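Local structure of short chain dehydrogenase/reductase (Acinetobacter baumannii, 4IUY) at residues H41-A44 against E45-K49; R59-E62 against R63-L67; S69-K72 against N73-V77. The protein probably catalyses the nicotinamide-cofactor-dependent oxidation or reduction of an alcohol or carbonyl substrate, as other short-chain dehydrogenases/reductases do. One frame throughout, in Å; residues are numbered along the deposited sequence.

Contact 1 (H41-A44 against E45-K49)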
loop_
_atom_site.group_PDB
_atom_site.type_symbol
_atom_site.label_atom_id
_atom_site.label_comp_id
_atom_site.label_asym_id
_atom_site.label_seq_id
_atom_site.Cartn_x
_atom_site.Cartn_y
_atom_site.Cartn_z
ATOM N N HIS D 41 28.013 1.427 12.924
ATOM C CA HIS D 41 28.821 0.943 14.054
ATOM C C HIS D 41 28.020 -0.031 14.925
ATOM O O HIS D 41 28.508 -1.092 15.379
ATOM C CB HIS D 41 29.257 2.125 14.925
ATOM C CG HIS D 41 30.539 2.766 14.490
ATOM N ND1 HIS D 41 30.804 3.091 13.176
ATOM C CD2 HIS D 41 31.628 3.157 15.202
ATOM C CE1 HIS D 41 32.003 3.648 13.093
ATOM N NE2 HIS D 41 32.520 3.702 14.307
ATOM N N HIS D 42 26.790 0.383 15.188
ATOM C CA HIS D 42 25.893 -0.382 16.004
ATOM C C HIS D 42 25.652 -1.757 15.374
ATOM O O HIS D 42 25.720 -2.778 16.053
ATOM C CB HIS D 42 24.555 0.384 16.186
ATOM C CG HIS D 42 23.524 -0.412 16.901
ATOM N ND1 HIS D 42 23.445 -0.458 18.277
ATOM C CD2 HIS D 42 22.568 -1.251 16.437
ATOM C CE1 HIS D 42 22.457 -1.265 18.627
ATOM N NE2 HIS D 42 21.914 -1.764 17.532
ATOM N N ILE D 43 25.377 -1.758 14.069
ATOM C CA ILE D 43 25.083 -2.979 13.342
ATOM C C ILE D 43 26.285 -3.902 13.385
ATOM O O ILE D 43 26.129 -5.086 13.698
ATOM C CB ILE D 43 24.663 -2.699 11.893
ATOM C CG1 ILE D 43 23.293 -2.009 11.887
ATOM C CG2 ILE D 43 24.618 -3.989 11.056
ATOM C CD1 ILE D 43 22.822 -1.611 10.499
ATOM N N ALA D 44 27.471 -3.349 13.122
ATOM C CA ALA D 44 28.692 -4.129 13.177
ATOM C C ALA D 44 28.867 -4.782 14.530
ATOM O O ALA D 44 29.155 -5.972 14.627
ATOM C CB ALA D 44 29.917 -3.255 12.876
ATOM N N GLU D 45 28.641 -3.996 15.570
ATOM C CA GLU D 45 28.858 -4.479 16.914
ATOM C C GLU D 45 27.827 -5.526 17.297
ATOM O O GLU D 45 28.152 -6.500 17.971
ATOM C CB GLU D 45 28.864 -3.308 17.870
ATOM C CG GLU D 45 29.408 -3.626 19.206
ATOM C CD GLU D 45 30.160 -2.476 19.785
ATOM O OE1 GLU D 45 30.356 -1.466 19.076
ATOM O OE2 GLU D 45 30.488 -2.557 20.981
ATOM N N LEU D 46 26.595 -5.332 16.840
ATOM C CA LEU D 46 25.526 -6.293 17.066
ATOM C C LEU D 46 25.872 -7.685 16.498
ATOM O O LEU D 46 25.781 -8.684 17.211
ATOM C CB LEU D 46 24.208 -5.789 16.453
ATOM C CG LEU D 46 23.109 -6.861 16.385
ATOM C CD1 LEU D 46 22.663 -7.238 17.789
ATOM C CD2 LEU D 46 21.928 -6.416 15.559
ATOM N N PHE D 47 26.261 -7.767 15.226
ATOM C CA PHE D 47 26.571 -9.078 14.644
ATOM C C PHE D 47 27.851 -9.699 15.256
ATOM O O PHE D 47 27.909 -10.905 15.481
ATOM C CB PHE D 47 26.613 -9.017 13.106
ATOM C CG PHE D 47 25.230 -9.016 12.468
ATOM C CD1 PHE D 47 24.593 -10.208 12.161
ATOM C CD2 PHE D 47 24.546 -7.827 12.248
ATOM C CE1 PHE D 47 23.321 -10.219 11.609
ATOM C CE2 PHE D 47 23.267 -7.827 11.696
ATOM C CZ PHE D 47 22.648 -9.027 11.381
ATOM N N ALA D 48 28.833 -8.867 15.584
ATOM C CA ALA D 48 30.053 -9.352 16.242
ATOM C C ALA D 48 29.729 -9.935 17.618
ATOM O O ALA D 48 30.200 -11.004 17.970
ATOM C CB ALA D 48 31.081 -8.225 16.376
ATOM N N LYS D 49 28.880 -9.241 18.372
ATOM C CA LYS D 49 28.449 -9.726 19.673
ATOM C C LYS D 49 27.742 -11.075 19.536
ATOM O O LYS D 49 27.871 -11.935 20.400
ATOM C CB LYS D 49 27.538 -8.686 20.310
ATOM C CG LYS D 49 27.418 -8.696 21.816
ATOM C CD LYS D 49 26.188 -7.898 22.181
ATOM C CE LYS D 49 26.140 -6.592 21.352
ATOM N NZ LYS D 49 24.804 -5.923 21.364
#
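Leu46 N donates to His42 O at 2.8 Å, in the shortest of four i to i+4 bonds that run through this stretch of helix. The bonds from Glu45 N to His41 O and from Ala48 N to Ala44 O repeat the pattern. The bond from Phe47 N to Ile43 O is the straightest, with an angle of 168° at the hydrogen, and it points nearly along the C=O axis. Ile43 O also has the ring of Phe47 beside it. Phe47 CD2 lies 3.5 Å from Ile43 O, and the oxygen sits at the ring edge, near the ring plane. Phe47 CG stands anti to its own carbonyl carbon (chi1 -78°). The ring therefore leans back along the helix, next to Ile43. The two side chains run side by side and point the same way, with Ile43 CG2 4.0 Å from Phe47 CD2. Both are buried and pack on strand 29-32. Phe47 also reaches helix 244-251. The two partly exposed histidines are tied in different directions: His41 ND1 to Ala35 O, His42 NE2 to Asn244 OD1 of helix 244-251. This is regular alpha-helix, the crossover helix of the first beta-alpha-beta unit of the Rossmann fold.

Contact 2 (R59-E62 against R63-L67); sequences RRLE and RLKEL
This is a local surface contact within a turn, on the loop that leaves strand 53-58 and runs into helix 65-75. The backbone is held by i to i+3 bonds. Arg63 N donates to Arg60 O at 3.1 Å, and Leu64 N donates to Leu61 O at 3.0 Å. In the second bond the donor stands 57° out of the carbonyl plane, well off a lone pair. Lys65 N makes a weak bond to Glu62 O. A water bridges further on: it donates to Glu62 O and accepts from Glu66 N at 2.8 Å.

The side chains of Arg60 and Arg63 lie alongside each other and point the same way. Both chains are extended from CG to NE. Arg63 NH2 comes 3.5 Å from Arg60 CD, which lies at the edge of the Arg63 guanidinium, near its plane. The two guanidinium planes are perpendicular (90°), and Arg60 NH1 is 3.9 Å from Arg63 NH2. Their like charges are therefore close. Lys65 bends at chi2 (-60°) and crosses Leu61 obliquely, which brings Lys65 NZ to 3.8 Å from Leu61 CD2. Leu61 also packs on Thr81 and Ala83 of strand 79-83. The buried Leu64 packs on Ile56, Ala35 and Ser36, and Arg63 touches Ser36 as well.

In short-chain dehydrogenases the loop after the second strand borders the adenosine end of the cofactor site. Arginines there, beside the glycine-rich loop, are consistent with the phosphate-binding surface of an NADP-type Rossmann pocket.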
loop_
_atom_site.group_PDB
_atom_site.type_symbol
_atom_site.label_atom_id
_atom_site.label_comp_id
_atom_site.label_asym_id
_atom_site.label_seq_id
_atom_site.Cartn_x
_atom_site.Cartn_y
_atom_site.Cartn_z
ATOM N N ARG D 59 33.778 5.398 3.007
ATOM C CA ARG D 59 34.671 6.168 2.132
ATOM C C ARG D 59 36.024 6.382 2.786
ATOM O O ARG D 59 37.068 6.195 2.152
ATOM C CB ARG D 59 34.067 7.524 1.763
ATOM C CG ARG D 59 34.684 8.158 0.507
ATOM C CD ARG D 59 34.255 9.614 0.303
ATOM N NE ARG D 59 33.034 9.954 1.033
ATOM C CZ ARG D 59 31.799 9.716 0.598
ATOM N NH1 ARG D 59 31.604 9.124 -0.576
ATOM N NH2 ARG D 59 30.755 10.062 1.346
ATOM N N ARG D 60 36.010 6.799 4.049
ATOM C CA ARG D 60 37.266 7.059 4.751
ATOM C C ARG D 60 37.571 5.990 5.801
ATOM O O ARG D 60 36.906 5.875 6.837
ATOM C CB ARG D 60 37.283 8.474 5.336
ATOM C CG ARG D 60 37.342 9.528 4.244
ATOM C CD ARG D 60 36.881 10.907 4.673
ATOM N NE ARG D 60 36.582 11.697 3.480
ATOM C CZ ARG D 60 35.384 11.770 2.906
ATOM N NH1 ARG D 60 34.353 11.114 3.426
ATOM N NH2 ARG D 60 35.213 12.506 1.814
ATOM N N LEU D 61 38.624 5.242 5.503
ATOM C CA LEU D 61 39.103 4.106 6.274
ATOM C C LEU D 61 39.407 4.471 7.734
ATOM O O LEU D 61 39.240 3.646 8.636
ATOM C CB LEU D 61 40.358 3.545 5.588
ATOM C CG LEU D 61 40.883 2.159 5.940
ATOM C CD1 LEU D 61 39.878 1.144 5.461
ATOM C CD2 LEU D 61 42.238 1.918 5.284
ATOM N N GLU D 62 39.869 5.702 7.950
ATOM C CA GLU D 62 40.281 6.152 9.276
ATOM C C GLU D 62 39.093 6.176 10.248
ATOM O O GLU D 62 39.265 5.985 11.454
ATOM C CB GLU D 62 41.037 7.497 9.225
ATOM C CG GLU D 62 40.277 8.708 8.680
ATOM C CD GLU D 62 40.348 8.848 7.162
ATOM O OE1 GLU D 62 40.816 7.910 6.482
ATOM O OE2 GLU D 62 39.957 9.920 6.650
ATOM N N ARG D 63 37.894 6.416 9.722
ATOM C CA ARG D 63 36.661 6.392 10.524
ATOM C C ARG D 63 36.284 4.979 11.034
ATOM O O ARG D 63 35.362 4.835 11.825
ATOM C CB ARG D 63 35.492 6.989 9.741
ATOM C CG ARG D 63 35.704 8.411 9.225
ATOM C CD ARG D 63 34.454 8.901 8.466
ATOM N NE ARG D 63 34.719 10.065 7.616
ATOM C CZ ARG D 63 34.570 11.333 7.988
ATOM N NH1 ARG D 63 34.126 11.624 9.203
ATOM N NH2 ARG D 63 34.849 12.310 7.131
ATOM N N LEU D 64 36.892 3.940 10.470
ATOM C CA LEU D 64 36.628 2.551 10.870
ATOM C C LEU D 64 37.583 1.968 11.923
ATOM O O LEU D 64 37.304 0.927 12.508
ATOM C CB LEU D 64 36.627 1.629 9.642
ATOM C CG LEU D 64 35.509 1.930 8.635
ATOM C CD1 LEU D 64 35.495 0.860 7.541
ATOM C CD2 LEU D 64 34.092 2.151 9.271
ATOM N N LYS D 65 38.729 2.605 12.131
ATOM C CA LYS D 65 39.809 1.979 12.901
ATOM C C LYS D 65 39.487 1.694 14.366
ATOM O O LYS D 65 39.845 0.612 14.846
ATOM C CB LYS D 65 41.085 2.847 12.849
ATOM C CG LYS D 65 41.689 3.031 11.472
ATOM C CD LYS D 65 42.106 1.745 10.798
ATOM C CE LYS D 65 42.880 2.074 9.517
ATOM N NZ LYS D 65 43.357 0.879 8.751
ATOM N N GLU D 66 38.831 2.616 15.083
ATOM C CA GLU D 66 38.476 2.312 16.484
ATOM C C GLU D 66 37.579 1.095 16.600
ATOM O O GLU D 66 37.808 0.238 17.454
ATOM C CB GLU D 66 37.743 3.429 17.234
ATOM C CG GLU D 66 38.381 4.739 17.428
ATOM C CD GLU D 66 37.574 5.570 18.428
ATOM O OE1 GLU D 66 36.678 5.011 19.108
ATOM O OE2 GLU D 66 37.805 6.789 18.510
ATOM N N LEU D 67 36.546 1.061 15.753
ATOM C CA LEU D 67 35.534 0.029 15.776
ATOM C C LEU D 67 36.150 -1.336 15.548
ATOM O O LEU D 67 35.863 -2.261 16.293
ATOM C CB LEU D 67 34.483 0.316 14.693
ATOM C CG LEU D 67 33.329 -0.656 14.441
ATOM C CD1 LEU D 67 32.421 -0.763 15.652
ATOM C CD2 LEU D 67 32.539 -0.238 13.179
HETATM O O HOH W 1 37.989 5.096 14.114
#

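Contact 3 (S69-K72 against N73-V77)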
loop_
_atom_site.group_PDB
_atom_site.type_symbol
_atom_site.label_atom_id
_atom_site.label_comp_id
_atom_site.label_asym_id
_atom_site.label_seq_id
_atom_site.Cartn_x
_atom_site.Cartn_y
_atom_site.Cartn_z
ATOM N N SER D 69 39.175 -2.307 16.168
ATOM C CA SER D 69 39.925 -2.690 17.366
ATOM C C SER D 69 39.026 -3.128 18.501
ATOM O O SER D 69 39.341 -4.108 19.180
ATOM C CB SER D 69 40.820 -1.557 17.857
ATOM O OG SER D 69 41.792 -1.261 16.891
ATOM N N HIS D 70 37.955 -2.373 18.738
ATOM C CA HIS D 70 37.016 -2.714 19.797
ATOM C C HIS D 70 36.479 -4.111 19.567
ATOM O O HIS D 70 36.494 -4.947 20.448
ATOM C CB HIS D 70 35.853 -1.706 19.875
ATOM C CG HIS D 70 36.219 -0.398 20.497
ATOM N ND1 HIS D 70 37.021 -0.300 21.621
ATOM C CD2 HIS D 70 35.889 0.871 20.155
ATOM C CE1 HIS D 70 37.165 0.976 21.942
ATOM N NE2 HIS D 70 36.481 1.707 21.073
ATOM N N ILE D 71 36.074 -4.356 18.336
ATOM C CA ILE D 71 35.436 -5.606 17.934
ATOM C C ILE D 71 36.387 -6.811 17.992
ATOM O O ILE D 71 36.012 -7.869 18.506
ATOM C CB ILE D 71 34.814 -5.478 16.527
ATOM C CG1 ILE D 71 33.615 -4.530 16.580
ATOM C CG2 ILE D 71 34.451 -6.855 15.968
ATOM C CD1 ILE D 71 32.747 -4.555 15.354
ATOM N N LYS D 72 37.598 -6.653 17.476
ATOM C CA LYS D 72 38.561 -7.730 17.582
ATOM C C LYS D 72 38.832 -8.051 19.056
ATOM O O LYS D 72 38.753 -9.201 19.464
ATOM C CB LYS D 72 39.870 -7.359 16.857
ATOM C CG LYS D 72 39.719 -7.328 15.345
ATOM C CD LYS D 72 40.855 -6.614 14.675
ATOM C CE LYS D 72 42.075 -7.502 14.598
ATOM N NZ LYS D 72 41.729 -8.692 13.789
ATOM N N ASN D 73 39.061 -7.016 19.855
ATOM C CA ASN D 73 39.400 -7.164 21.266
ATOM C C ASN D 73 38.286 -7.737 22.128
ATOM O O ASN D 73 38.524 -8.589 22.975
ATOM C CB ASN D 73 39.858 -5.817 21.830
ATOM C CG ASN D 73 40.329 -5.908 23.270
ATOM O OD1 ASN D 73 39.526 -5.793 24.201
ATOM N ND2 ASN D 73 41.638 -6.129 23.464
ATOM N N GLU D 74 37.074 -7.226 21.931
ATOM C CA GLU D 74 35.934 -7.586 22.770
ATOM C C GLU D 74 35.193 -8.854 22.367
ATOM O O GLU D 74 34.716 -9.575 23.230
ATOM C CB GLU D 74 34.974 -6.410 22.862
ATOM C CG GLU D 74 35.493 -5.350 23.827
ATOM C CD GLU D 74 34.483 -4.252 24.078
ATOM O OE1 GLU D 74 33.323 -4.395 23.620
ATOM O OE2 GLU D 74 34.868 -3.226 24.685
ATOM N N TYR D 75 35.082 -9.121 21.068
ATOM C CA TYR D 75 34.270 -10.243 20.594
ATOM C C TYR D 75 35.061 -11.354 19.940
ATOM O O TYR D 75 34.543 -12.447 19.765
ATOM C CB TYR D 75 33.158 -9.773 19.664
ATOM C CG TYR D 75 32.364 -8.667 20.272
ATOM C CD1 TYR D 75 31.604 -8.890 21.412
ATOM C CD2 TYR D 75 32.354 -7.396 19.702
ATOM C CE1 TYR D 75 30.865 -7.862 21.990
ATOM C CE2 TYR D 75 31.630 -6.366 20.268
ATOM C CZ TYR D 75 30.881 -6.600 21.415
ATOM O OH TYR D 75 30.144 -5.568 21.973
ATOM N N GLY D 76 36.312 -11.066 19.580
ATOM C CA GLY D 76 37.211 -12.043 18.994
ATOM C C GLY D 76 36.796 -12.605 17.641
ATOM O O GLY D 76 37.196 -13.708 17.286
ATOM N N VAL D 77 36.000 -11.855 16.881
ATOM C CA VAL D 77 35.615 -12.258 15.526
ATOM C C VAL D 77 36.567 -11.692 14.448
ATOM O O VAL D 77 37.338 -10.776 14.708
ATOM C CB VAL D 77 34.158 -11.811 15.227
ATOM C CG1 VAL D 77 33.232 -12.370 16.280
ATOM C CG2 VAL D 77 34.058 -10.299 15.198
#
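Backbone hydrogen bonds carry most of this contact, at the end of helix 65-75. Asn73 N to Ser69 O, Glu74 N to His70 O and Tyr75 N to Ile71 O are regular i to i+4 bonds. The bond to His70 O is the shortest, at 2.8 Å. Tyr75 N is tilted 32° from the carbonyl plane of Ile71. At Gly76, the first residue to leave helical angles (phi 64°), the pattern weakens. Its N makes a weak i to i+4 bond to Lys72 O and a weak i to i+5 bond to Ile71 O. The distance from Gly76 N to Lys72 O is 3.1 Å. Gly76 CA also makes a CA-H...O contact with Lys72 O. Ile71 O thus receives two N-H groups, one of them weakly.

The apolar contacts gather on Ile71. Its CG2 meets Val77 CG2 at 3.6 Å, the two side chains crossing at a slant. Val77 CG2 lies between its own backbone N and carbonyl carbon, and this turns the methyl back onto the helix. Ile71 CG2 is also 4.3 Å from Tyr75 CD2. Ile71 and Val77 both touch Ala48 of helix 38-49.

Among the aromatic and polar side chains, Tyr75 has Glu74 CB over the centre of one ring face, at 4.1 Å. Tyr75 CB approaches Ile71 O at 3.6 Å. Tyr75 OH is hydrogen-bonded to Glu45 OE2 of the neighbouring helix 38-49.

Sound i to i+4 bonds thus give way to two weak ones at Gly76, and the end of the helix is held also by the apolar contact of Ile71 with Val77 and the bond of Tyr75 to Glu45.

From the N terminus, contact 1 comes first, on helix 38-49 between strands 29-32 and 53-58. The chain then runs along strand 53-58 and enters contact 2, at the loop before helix 65-75. Contact 3 follows at the far end of that helix, ahead of strand 79-83. The three lie in series; none nests in or crosses another. Each closes only a local turn. Contact 1 touches both others: Leu67 of contact 2 packs on His41 and Ala44, and Tyr75 of contact 3 bonds to Glu45 and packs on Lys49. Contacts 2 and 3 share helix 65-75 without other touch. Together they join two successive beta-alpha-beta units in the part of the parallel sheet that ends at the outermost strand 79-83.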